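Local atomic coordinates of cytosolic phospholipase A2 delta (Homo sapiens, PDB entry 5IZ5), a protein that hydrolyses glycerophospholipids at the sn-2 position in a calcium-dependent manner, with a preference for linoleic acid there. Residues V326-A336 against V358-W369; Q713-S721 against L731-F741. The protein carries 3 engineered substitutions. One frame throughout, in Å; residues are numbered along the deposited sequence.

Interaction 1. Residues V326-A336 against V358-W369; sequences VVGIMATGGGA and VTYFSGISGSTW
Ile329 and Phe361 pair across two parallel strands, 327-331 and 360-363, the two strands of a beta-alpha-beta unit whose helix is 335-351. The isoleucine divides its branches: CG2, anti to the backbone N, meets Phe361 CD1 at 3.9 Å, while CG1, beside that N (chi1 -69°), crosses Val358 at about a right angle, CG1 to CG1 3.9 Å. Shortening Ile329 to an alanine is likely to leave the Phe361 ring and both Val358 methyls without their partner and open a gap beneath helix 335-351. Val327 O takes the N-H groups of both Thr359 and Tyr360. Past the strands, Ser367 OG donates to Thr332 O (2.6 Å), nearly along the C=O axis, and ties the turn leading into helix 367-375 to the glycine-rich loop. That loop sets the substrate-binding Gly334 and Gly335 beside the nucleophile Ser365, consistent with an oxyanion hole; a water bonds Gly335 N and lies doubtfully close to Ser365 OG. Ser365 OG also bonds Asp651, the probable proton acceptor. Trp369 CZ3 lies 3.6 Å from Ala336 N, its ring carrying Gly366 CA over one face. Helix 335-351 touches Ile329 through Leu349, and strands 672-676 and 463-471 continue the sheet beyond 327-331 and 360-363 respectively.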
loop_
_atom_site.group_PDB
_atom_site.type_symbol
_atom_site.label_atom_id
_atom_site.label_comp_id
_atom_site.label_asym_id
_atom_site.label_seq_id
_atom_site.Cartn_x
_atom_site.Cartn_y
_atom_site.Cartn_z
ATOM N N VAL B 326 12.545 -23.216 -4.990
ATOM C CA VAL B 326 11.530 -22.346 -4.406
ATOM C C VAL B 326 10.333 -22.319 -5.354
ATOM O O VAL B 326 10.431 -21.857 -6.492
ATOM C CB VAL B 326 12.084 -20.927 -4.164
ATOM C CG1 VAL B 326 11.022 -20.018 -3.559
ATOM C CG2 VAL B 326 13.306 -20.983 -3.251
ATOM N N VAL B 327 9.211 -22.841 -4.875
ATOM C CA VAL B 327 7.992 -22.956 -5.669
ATOM C C VAL B 327 6.937 -21.994 -5.130
ATOM O O VAL B 327 6.732 -21.907 -3.924
ATOM C CB VAL B 327 7.429 -24.391 -5.617
ATOM C CG1 VAL B 327 6.123 -24.493 -6.390
ATOM C CG2 VAL B 327 8.448 -25.384 -6.169
ATOM N N GLY B 328 6.266 -21.287 -6.035
ATOM C CA GLY B 328 5.210 -20.350 -5.664
ATOM C C GLY B 328 3.906 -20.645 -6.378
ATOM O O GLY B 328 3.903 -21.112 -7.514
ATOM N N ILE B 329 2.799 -20.422 -5.678
ATOM C CA ILE B 329 1.477 -20.363 -6.282
ATOM C C ILE B 329 1.105 -18.902 -6.399
ATOM O O ILE B 329 1.253 -18.154 -5.435
ATOM C CB ILE B 329 0.389 -20.981 -5.383
ATOM C CG1 ILE B 329 0.555 -22.491 -5.266
ATOM C CG2 ILE B 329 -0.991 -20.681 -5.954
ATOM C CD1 ILE B 329 -0.230 -23.104 -4.124
ATOM N N MET B 330 0.561 -18.525 -7.552
ATOM C CA MET B 330 0.217 -17.143 -7.842
ATOM C C MET B 330 -1.197 -17.108 -8.411
ATOM O O MET B 330 -1.466 -17.707 -9.453
ATOM C CB MET B 330 1.243 -16.647 -8.854
ATOM C CG MET B 330 1.027 -15.335 -9.564
ATOM S SD MET B 330 2.518 -15.005 -10.527
ATOM C CE MET B 330 2.049 -15.390 -12.227
ATOM N N ALA B 331 -2.104 -16.451 -7.693
ATOM C CA ALA B 331 -3.518 -16.423 -8.051
ATOM C C ALA B 331 -3.909 -15.017 -8.473
ATOM O O ALA B 331 -3.383 -14.034 -7.939
ATOM C CB ALA B 331 -4.366 -16.883 -6.876
ATOM N N THR B 332 -4.830 -14.931 -9.436
ATOM C CA THR B 332 -5.346 -13.651 -9.911
ATOM C C THR B 332 -6.645 -13.339 -9.177
ATOM O O THR B 332 -7.078 -14.081 -8.289
ATOM C CB THR B 332 -5.643 -13.680 -11.431
ATOM O OG1 THR B 332 -6.774 -14.527 -11.694
ATOM C CG2 THR B 332 -4.444 -14.166 -12.224
ATOM N N GLY B 333 -7.293 -12.255 -9.589
ATOM C CA GLY B 333 -8.586 -11.893 -9.041
ATOM C C GLY B 333 -9.758 -12.536 -9.753
ATOM O O GLY B 333 -9.586 -13.305 -10.702
ATOM N N GLY B 334 -10.953 -12.192 -9.281
ATOM C CA GLY B 334 -12.220 -12.643 -9.852
ATOM C C GLY B 334 -13.251 -13.029 -8.811
ATOM O O GLY B 334 -13.894 -14.074 -8.937
ATOM N N GLY B 335 -13.418 -12.193 -7.788
ATOM C CA GLY B 335 -14.467 -12.384 -6.783
ATOM C C GLY B 335 -14.647 -13.810 -6.287
ATOM O O GLY B 335 -13.669 -14.526 -6.079
ATOM N N ALA B 336 -15.901 -14.222 -6.109
ATOM C CA ALA B 336 -16.234 -15.568 -5.624
ATOM C C ALA B 336 -15.821 -16.675 -6.590
ATOM O O ALA B 336 -15.619 -17.818 -6.176
ATOM C CB ALA B 336 -17.721 -15.680 -5.327
ATOM N N VAL B 358 5.271 -26.306 -1.879
ATOM C CA VAL B 358 5.101 -24.880 -2.175
ATOM C C VAL B 358 5.633 -24.007 -1.043
ATOM O O VAL B 358 5.260 -24.189 0.114
ATOM C CB VAL B 358 3.617 -24.537 -2.414
ATOM C CG1 VAL B 358 3.438 -23.051 -2.711
ATOM C CG2 VAL B 358 3.059 -25.378 -3.553
ATOM N N THR B 359 6.490 -23.050 -1.384
ATOM C CA THR B 359 7.049 -22.118 -0.404
ATOM C C THR B 359 6.202 -20.845 -0.268
ATOM O O THR B 359 5.899 -20.418 0.849
ATOM C CB THR B 359 8.506 -21.748 -0.752
ATOM O OG1 THR B 359 9.327 -22.913 -0.625
ATOM C CG2 THR B 359 9.048 -20.663 0.179
ATOM N N TYR B 360 5.815 -20.260 -1.402
ATOM C CA TYR B 360 5.093 -18.986 -1.420
ATOM C C TYR B 360 3.706 -19.104 -2.042
ATOM O O TYR B 360 3.490 -19.882 -2.969
ATOM C CB TYR B 360 5.891 -17.956 -2.199
ATOM C CG TYR B 360 7.186 -17.533 -1.545
ATOM C CD1 TYR B 360 7.185 -16.857 -0.332
ATOM C CD2 TYR B 360 8.410 -17.782 -2.156
ATOM C CE1 TYR B 360 8.367 -16.454 0.265
ATOM C CE2 TYR B 360 9.599 -17.380 -1.570
ATOM C CZ TYR B 360 9.574 -16.719 -0.360
ATOM O OH TYR B 360 10.746 -16.298 0.227
ATOM N N PHE B 361 2.771 -18.304 -1.536
ATOM C CA PHE B 361 1.380 -18.340 -1.985
ATOM C C PHE B 361 0.880 -16.892 -2.061
ATOM O O PHE B 361 0.575 -16.284 -1.037
ATOM C CB PHE B 361 0.574 -19.215 -1.011
ATOM C CG PHE B 361 -0.888 -19.397 -1.357
ATOM C CD1 PHE B 361 -1.448 -18.909 -2.536
ATOM C CD2 PHE B 361 -1.710 -20.093 -0.480
ATOM C CE1 PHE B 361 -2.796 -19.094 -2.805
ATOM C CE2 PHE B 361 -3.052 -20.287 -0.750
ATOM C CZ PHE B 361 -3.598 -19.786 -1.917
ATOM N N SER B 362 0.841 -16.341 -3.277
ATOM C CA SER B 362 0.415 -14.956 -3.500
ATOM C C SER B 362 -0.973 -14.880 -4.133
ATOM O O SER B 362 -1.383 -15.764 -4.904
ATOM C CB SER B 362 1.417 -14.193 -4.371
ATOM O OG SER B 362 1.334 -14.592 -5.726
ATOM N N GLY B 363 -1.689 -13.810 -3.798
ATOM C CA GLY B 363 -3.032 -13.590 -4.319
ATOM C C GLY B 363 -3.476 -12.140 -4.242
ATOM O O GLY B 363 -2.890 -11.321 -3.507
ATOM N N ILE B 364 -4.510 -11.839 -5.026
ATOM C CA ILE B 364 -5.165 -10.529 -5.041
ATOM C C ILE B 364 -6.673 -10.720 -5.088
ATOM O O ILE B 364 -7.160 -11.801 -5.451
ATOM C CB ILE B 364 -4.757 -9.691 -6.269
ATOM C CG1 ILE B 364 -4.928 -10.507 -7.562
ATOM C CG2 ILE B 364 -3.319 -9.215 -6.130
ATOM C CD1 ILE B 364 -4.911 -9.671 -8.820
ATOM N N SER B 365 -7.399 -9.670 -4.707
ATOM C CA SER B 365 -8.857 -9.615 -4.836
ATOM C C SER B 365 -9.558 -10.862 -4.242
ATOM O O SER B 365 -9.227 -11.236 -3.120
ATOM C CB SER B 365 -9.251 -9.346 -6.285
ATOM O OG SER B 365 -10.445 -8.555 -6.304
ATOM N N GLY B 366 -10.502 -11.496 -4.958
ATOM C CA GLY B 366 -11.244 -12.665 -4.448
ATOM C C GLY B 366 -10.413 -13.851 -3.983
ATOM O O GLY B 366 -10.860 -14.627 -3.130
ATOM N N SER B 367 -9.218 -14.009 -4.545
ATOM C CA SER B 367 -8.298 -15.064 -4.103
ATOM C C SER B 367 -7.880 -14.905 -2.642
ATOM O O SER B 367 -7.645 -15.911 -1.961
ATOM C CB SER B 367 -7.044 -15.094 -4.973
ATOM O OG SER B 367 -7.343 -15.646 -6.237
ATOM N N THR B 368 -7.810 -13.656 -2.165
ATOM C CA THR B 368 -7.429 -13.380 -0.773
ATOM C C THR B 368 -8.467 -13.890 0.217
ATOM O O THR B 368 -8.141 -14.112 1.385
ATOM C CB THR B 368 -7.196 -11.871 -0.483
ATOM O OG1 THR B 368 -8.423 -11.142 -0.621
ATOM C CG2 THR B 368 -6.134 -11.283 -1.407
ATOM N N TRP B 369 -9.710 -14.066 -0.231
ATOM C CA TRP B 369 -10.761 -14.588 0.642
ATOM C C TRP B 369 -10.484 -16.043 0.996
ATOM O O TRP B 369 -10.670 -16.455 2.143
ATOM C CB TRP B 369 -12.151 -14.485 -0.001
ATOM C CG TRP B 369 -12.515 -13.112 -0.498
ATOM C CD1 TRP B 369 -11.892 -11.932 -0.202
ATOM C CD2 TRP B 369 -13.608 -12.784 -1.359
ATOM N NE1 TRP B 369 -12.509 -10.892 -0.853
ATOM C CE2 TRP B 369 -13.573 -11.387 -1.562
ATOM C CE3 TRP B 369 -14.610 -13.543 -1.994
ATOM C CZ2 TRP B 369 -14.504 -10.727 -2.366
ATOM C CZ3 TRP B 369 -15.534 -12.889 -2.797
ATOM C CH2 TRP B 369 -15.475 -11.491 -2.977
HETATM O O HOH W 1 9.338 -24.658 -2.653
HETATM O O HOH W 2 -11.832 -9.856 -7.778
#

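Interaction 2. Residues Q713-S721 against L731-F741; sequences QPRECHLFS and LLHFPLVNASF
A beta hairpin at the margin of the catalytic domain's mixed sheet brings strand 718-720 antiparallel to strand 730-734. His718-His733 and Phe720-Leu731 are hydrogen-bonded pairs, and Leu719-Leu732 is the non-hydrogen-bonded pair between them. The bond from Phe720 N to Leu731 O (2.8 Å) is almost straight at 175°.

On the face of Leu719 and Leu732 the two CD1 methyls press together at 3.3 Å, tighter than usual for carbons. Cys717 SG, turned anti to its own N (chi1 -176°), reaches Leu732 CG at 3.7 Å and approaches the Phe734 ring obliquely, 4.4 Å from its centroid, a sulfur-aromatic contact. On the other face the Phe720 ring offers its edge to His733 CB, CE2 to CB 4.0 Å, and the edge of His718 meets Pro735 CD. His718 NE2 accepts from Arg715 N, which helps fix the imidazole's rotation, and CE1 of the same ring sits over one face of the Arg715 guanidinium; that cation also forms a salt bridge with Asp710.

Beyond the strands, Glu716 bends at chi2 (90°) and brings its carboxylate back to the other segment. OE2 accepts from Ser740 N at 3.0 Å on the syn side, out of the carboxylate plane, and from a water that also takes the N-H groups of Ala739 and Phe741. Ser740 OG lies 2.8 Å from OE2 and is hydrogen-bonded to Tyr791 OH. A second water joins Glu716 O to Pro735 O.

Helix 797-810 packs on Cys717, Leu732 and Phe734, helix 685-696 places Leu687 against Phe720, Leu731 and His733, and strand 672-676 runs parallel to 730-734 as its neighbour in the sheet.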
loop_
_atom_site.group_PDB
_atom_site.type_symbol
_atom_site.label_atom_id
_atom_site.label_comp_id
_atom_site.label_asym_id
_atom_site.label_seq_id
_atom_site.Cartn_x
_atom_site.Cartn_y
_atom_site.Cartn_z
ATOM N N GLN B 713 -8.270 -22.457 -28.473
ATOM C CA GLN B 713 -8.689 -23.445 -27.473
ATOM C C GLN B 713 -7.559 -23.672 -26.473
ATOM O O GLN B 713 -6.639 -24.455 -26.732
ATOM C CB GLN B 713 -9.130 -24.765 -28.106
ATOM C CG GLN B 713 -10.405 -24.679 -28.938
ATOM C CD GLN B 713 -10.884 -26.035 -29.440
ATOM O OE1 GLN B 713 -12.056 -26.382 -29.286
ATOM N NE2 GLN B 713 -9.981 -26.809 -30.042
ATOM N N PRO B 714 -7.602 -22.952 -25.339
ATOM C CA PRO B 714 -6.609 -23.189 -24.297
ATOM C C PRO B 714 -6.827 -24.522 -23.603
ATOM O O PRO B 714 -7.958 -24.987 -23.489
ATOM C CB PRO B 714 -6.797 -22.015 -23.328
ATOM C CG PRO B 714 -8.120 -21.420 -23.646
ATOM C CD PRO B 714 -8.481 -21.804 -25.043
ATOM N N ARG B 715 -5.724 -25.139 -23.200
ATOM C CA ARG B 715 -5.711 -26.392 -22.474
ATOM C C ARG B 715 -5.563 -26.162 -20.969
ATOM O O ARG B 715 -5.358 -25.037 -20.508
ATOM C CB ARG B 715 -4.553 -27.258 -22.979
ATOM C CG ARG B 715 -4.466 -27.354 -24.496
ATOM C CD ARG B 715 -3.306 -28.231 -24.938
ATOM N NE ARG B 715 -2.005 -27.648 -24.602
ATOM C CZ ARG B 715 -1.396 -26.677 -25.282
ATOM N NH1 ARG B 715 -1.959 -26.142 -26.363
ATOM N NH2 ARG B 715 -0.209 -26.233 -24.877
ATOM N N GLU B 716 -5.647 -27.252 -20.215
ATOM C CA GLU B 716 -5.598 -27.200 -18.758
ATOM C C GLU B 716 -4.282 -26.633 -18.210
ATOM O O GLU B 716 -4.257 -26.057 -17.121
ATOM C CB GLU B 716 -5.815 -28.592 -18.169
ATOM C CG GLU B 716 -7.236 -29.131 -18.273
ATOM C CD GLU B 716 -7.507 -29.907 -19.553
ATOM O OE1 GLU B 716 -6.753 -29.750 -20.530
ATOM O OE2 GLU B 716 -8.491 -30.670 -19.586
ATOM N N CYS B 717 -3.199 -26.787 -18.964
ATOM C CA CYS B 717 -1.884 -26.397 -18.491
ATOM C C CYS B 717 -0.978 -25.968 -19.630
ATOM O O CYS B 717 -0.839 -26.685 -20.616
ATOM C CB CYS B 717 -1.257 -27.578 -17.764
ATOM S SG CYS B 717 0.338 -27.209 -17.016
ATOM N N HIS B 718 -0.367 -24.795 -19.491
ATOM C CA HIS B 718 0.601 -24.295 -20.461
ATOM C C HIS B 718 1.922 -23.981 -19.795
ATOM O O HIS B 718 1.957 -23.303 -18.767
ATOM C CB HIS B 718 0.096 -23.012 -21.103
ATOM C CG HIS B 718 -1.120 -23.197 -21.946
ATOM N ND1 HIS B 718 -1.082 -23.184 -23.325
ATOM C CD2 HIS B 718 -2.414 -23.395 -21.606
ATOM C CE1 HIS B 718 -2.304 -23.363 -23.795
ATOM N NE2 HIS B 718 -3.128 -23.493 -22.772
ATOM N N LEU B 719 3.005 -24.445 -20.410
ATOM C CA LEU B 719 4.351 -24.217 -19.905
ATOM C C LEU B 719 4.980 -23.011 -20.581
ATOM O O LEU B 719 5.018 -22.934 -21.810
ATOM C CB LEU B 719 5.222 -25.452 -20.159
ATOM C CG LEU B 719 6.708 -25.338 -19.812
ATOM C CD1 LEU B 719 6.910 -25.249 -18.310
ATOM C CD2 LEU B 719 7.468 -26.527 -20.375
ATOM N N PHE B 720 5.468 -22.071 -19.777
ATOM C CA PHE B 720 6.243 -20.950 -20.285
ATOM C C PHE B 720 7.571 -20.941 -19.572
ATOM O O PHE B 720 7.631 -20.716 -18.365
ATOM C CB PHE B 720 5.497 -19.639 -20.080
ATOM C CG PHE B 720 4.210 -19.567 -20.851
ATOM C CD1 PHE B 720 4.224 -19.375 -22.228
ATOM C CD2 PHE B 720 2.985 -19.719 -20.212
ATOM C CE1 PHE B 720 3.040 -19.313 -22.945
ATOM C CE2 PHE B 720 1.799 -19.660 -20.922
ATOM C CZ PHE B 720 1.826 -19.459 -22.291
ATOM N N SER B 721 8.630 -21.201 -20.331
ATOM C CA SER B 721 9.948 -21.388 -19.771
ATOM C C SER B 721 11.028 -21.112 -20.812
ATOM O O SER B 721 10.899 -21.481 -21.982
ATOM C CB SER B 721 10.068 -22.812 -19.223
ATOM O OG SER B 721 11.204 -23.487 -19.712
ATOM N N LEU B 731 7.261 -21.179 -15.529
ATOM C CA LEU B 731 5.840 -20.941 -15.308
ATOM C C LEU B 731 4.958 -22.038 -15.875
ATOM O O LEU B 731 5.055 -22.379 -17.050
ATOM C CB LEU B 731 5.439 -19.605 -15.917
ATOM C CG LEU B 731 5.580 -18.461 -14.916
ATOM C CD1 LEU B 731 6.357 -17.325 -15.534
ATOM C CD2 LEU B 731 4.219 -17.996 -14.417
ATOM N N LEU B 732 4.106 -22.579 -15.012
ATOM C CA LEU B 732 3.021 -23.460 -15.402
ATOM C C LEU B 732 1.733 -22.696 -15.196
ATOM O O LEU B 732 1.377 -22.365 -14.066
ATOM C CB LEU B 732 3.009 -24.728 -14.552
ATOM C CG LEU B 732 3.391 -26.058 -15.200
ATOM C CD1 LEU B 732 4.432 -25.911 -16.298
ATOM C CD2 LEU B 732 3.876 -27.027 -14.137
ATOM N N HIS B 733 1.036 -22.437 -16.295
ATOM C CA HIS B 733 -0.134 -21.582 -16.295
ATOM C C HIS B 733 -1.415 -22.393 -16.476
ATOM O O HIS B 733 -1.528 -23.190 -17.416
ATOM C CB HIS B 733 0.001 -20.571 -17.421
ATOM C CG HIS B 733 -1.082 -19.543 -17.441
ATOM N ND1 HIS B 733 -1.191 -18.557 -16.484
ATOM C CD2 HIS B 733 -2.095 -19.336 -18.315
ATOM C CE1 HIS B 733 -2.229 -17.790 -16.765
ATOM N NE2 HIS B 733 -2.796 -18.242 -17.869
ATOM N N PHE B 734 -2.374 -22.171 -15.580
ATOM C CA PHE B 734 -3.631 -22.906 -15.561
ATOM C C PHE B 734 -4.800 -21.960 -15.816
ATOM O O PHE B 734 -5.334 -21.359 -14.882
ATOM C CB PHE B 734 -3.823 -23.594 -14.212
ATOM C CG PHE B 734 -2.736 -24.569 -13.871
ATOM C CD1 PHE B 734 -2.923 -25.935 -14.059
ATOM C CD2 PHE B 734 -1.515 -24.120 -13.379
ATOM C CE1 PHE B 734 -1.915 -26.834 -13.752
ATOM C CE2 PHE B 734 -0.505 -25.011 -13.072
ATOM C CZ PHE B 734 -0.705 -26.369 -13.260
ATOM N N PRO B 735 -5.213 -21.827 -17.086
ATOM C CA PRO B 735 -6.354 -20.966 -17.363
ATOM C C PRO B 735 -7.663 -21.588 -16.913
ATOM O O PRO B 735 -7.761 -22.811 -16.758
ATOM C CB PRO B 735 -6.318 -20.817 -18.885
ATOM C CG PRO B 735 -5.639 -22.039 -19.377
ATOM C CD PRO B 735 -4.660 -22.437 -18.311
ATOM N N LEU B 736 -8.665 -20.749 -16.692
ATOM C CA LEU B 736 -9.976 -21.247 -16.309
ATOM C C LEU B 736 -10.712 -21.699 -17.566
ATOM O O LEU B 736 -11.293 -20.889 -18.286
ATOM C CB LEU B 736 -10.768 -20.180 -15.558
ATOM C CG LEU B 736 -12.131 -20.620 -15.015
ATOM C CD1 LEU B 736 -12.031 -21.847 -14.117
ATOM C CD2 LEU B 736 -12.755 -19.462 -14.258
ATOM N N VAL B 737 -10.662 -22.999 -17.832
ATOM C CA VAL B 737 -11.224 -23.556 -19.054
ATOM C C VAL B 737 -11.812 -24.936 -18.780
ATOM O O VAL B 737 -11.261 -25.708 -18.001
ATOM C CB VAL B 737 -10.154 -23.619 -20.172
ATOM C CG1 VAL B 737 -9.053 -24.624 -19.840
ATOM C CG2 VAL B 737 -10.792 -23.938 -21.516
ATOM N N ASN B 738 -12.943 -25.230 -19.412
ATOM C CA ASN B 738 -13.541 -26.554 -19.363
ATOM C C ASN B 738 -13.185 -27.276 -20.652
ATOM O O ASN B 738 -13.879 -27.136 -21.660
ATOM C CB ASN B 738 -15.063 -26.444 -19.213
ATOM C CG ASN B 738 -15.734 -27.791 -18.978
ATOM O OD1 ASN B 738 -15.077 -28.788 -18.681
ATOM N ND2 ASN B 738 -17.055 -27.820 -19.099
ATOM N N ALA B 739 -12.080 -28.017 -20.631
ATOM C CA ALA B 739 -11.639 -28.764 -21.809
ATOM C C ALA B 739 -11.948 -30.252 -21.630
ATOM O O ALA B 739 -13.099 -30.658 -21.784
ATOM C CB ALA B 739 -10.159 -28.518 -22.077
ATOM N N SER B 740 -10.952 -31.052 -21.253
ATOM C CA SER B 740 -11.125 -32.500 -21.177
ATOM C C SER B 740 -12.117 -32.893 -20.078
ATOM O O SER B 740 -12.698 -33.974 -20.132
ATOM C CB SER B 740 -9.767 -33.198 -20.985
ATOM O OG SER B 740 -9.416 -33.294 -19.616
ATOM N N PHE B 741 -12.330 -32.004 -19.104
ATOM C CA PHE B 741 -13.283 -32.231 -18.010
ATOM C C PHE B 741 -14.715 -32.435 -18.480
ATOM O O PHE B 741 -15.515 -33.022 -17.762
ATOM C CB PHE B 741 -13.244 -31.051 -17.018
ATOM C CG PHE B 741 -14.088 -31.247 -15.778
ATOM C CD1 PHE B 741 -13.698 -32.138 -14.793
ATOM C CD2 PHE B 741 -15.250 -30.514 -15.582
ATOM C CE1 PHE B 741 -14.449 -32.311 -13.646
ATOM C CE2 PHE B 741 -16.010 -30.679 -14.430
ATOM C CZ PHE B 741 -15.611 -31.581 -13.463
HETATM O O HOH W 3 -6.441 -25.052 -15.774
HETATM O O HOH W 4 -10.750 -29.433 -18.550
#

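In the fold
Both interactions belong to the same mixed sheet of the catalytic domain, their centres about 17 Å apart. They come in series along the chain, interaction 1 closing long before interaction 2 opens. Across the sheet the order is 360-363, 327-331, 672-676, 730-734 and 718-720, so strand 672-676 lies between the two pairs, parallel to both 327-331 and 730-734. The contacts nevertheless touch, Met330 CE packing 4.0 Å from Leu731 CD2. Phe676 of the shared strand meets Ile329 of the first and Phe734 of the second. Interaction 1 carries the nucleophile and the substrate-binding glycines, whereas interaction 2 extends the sheet away from the annotated sites.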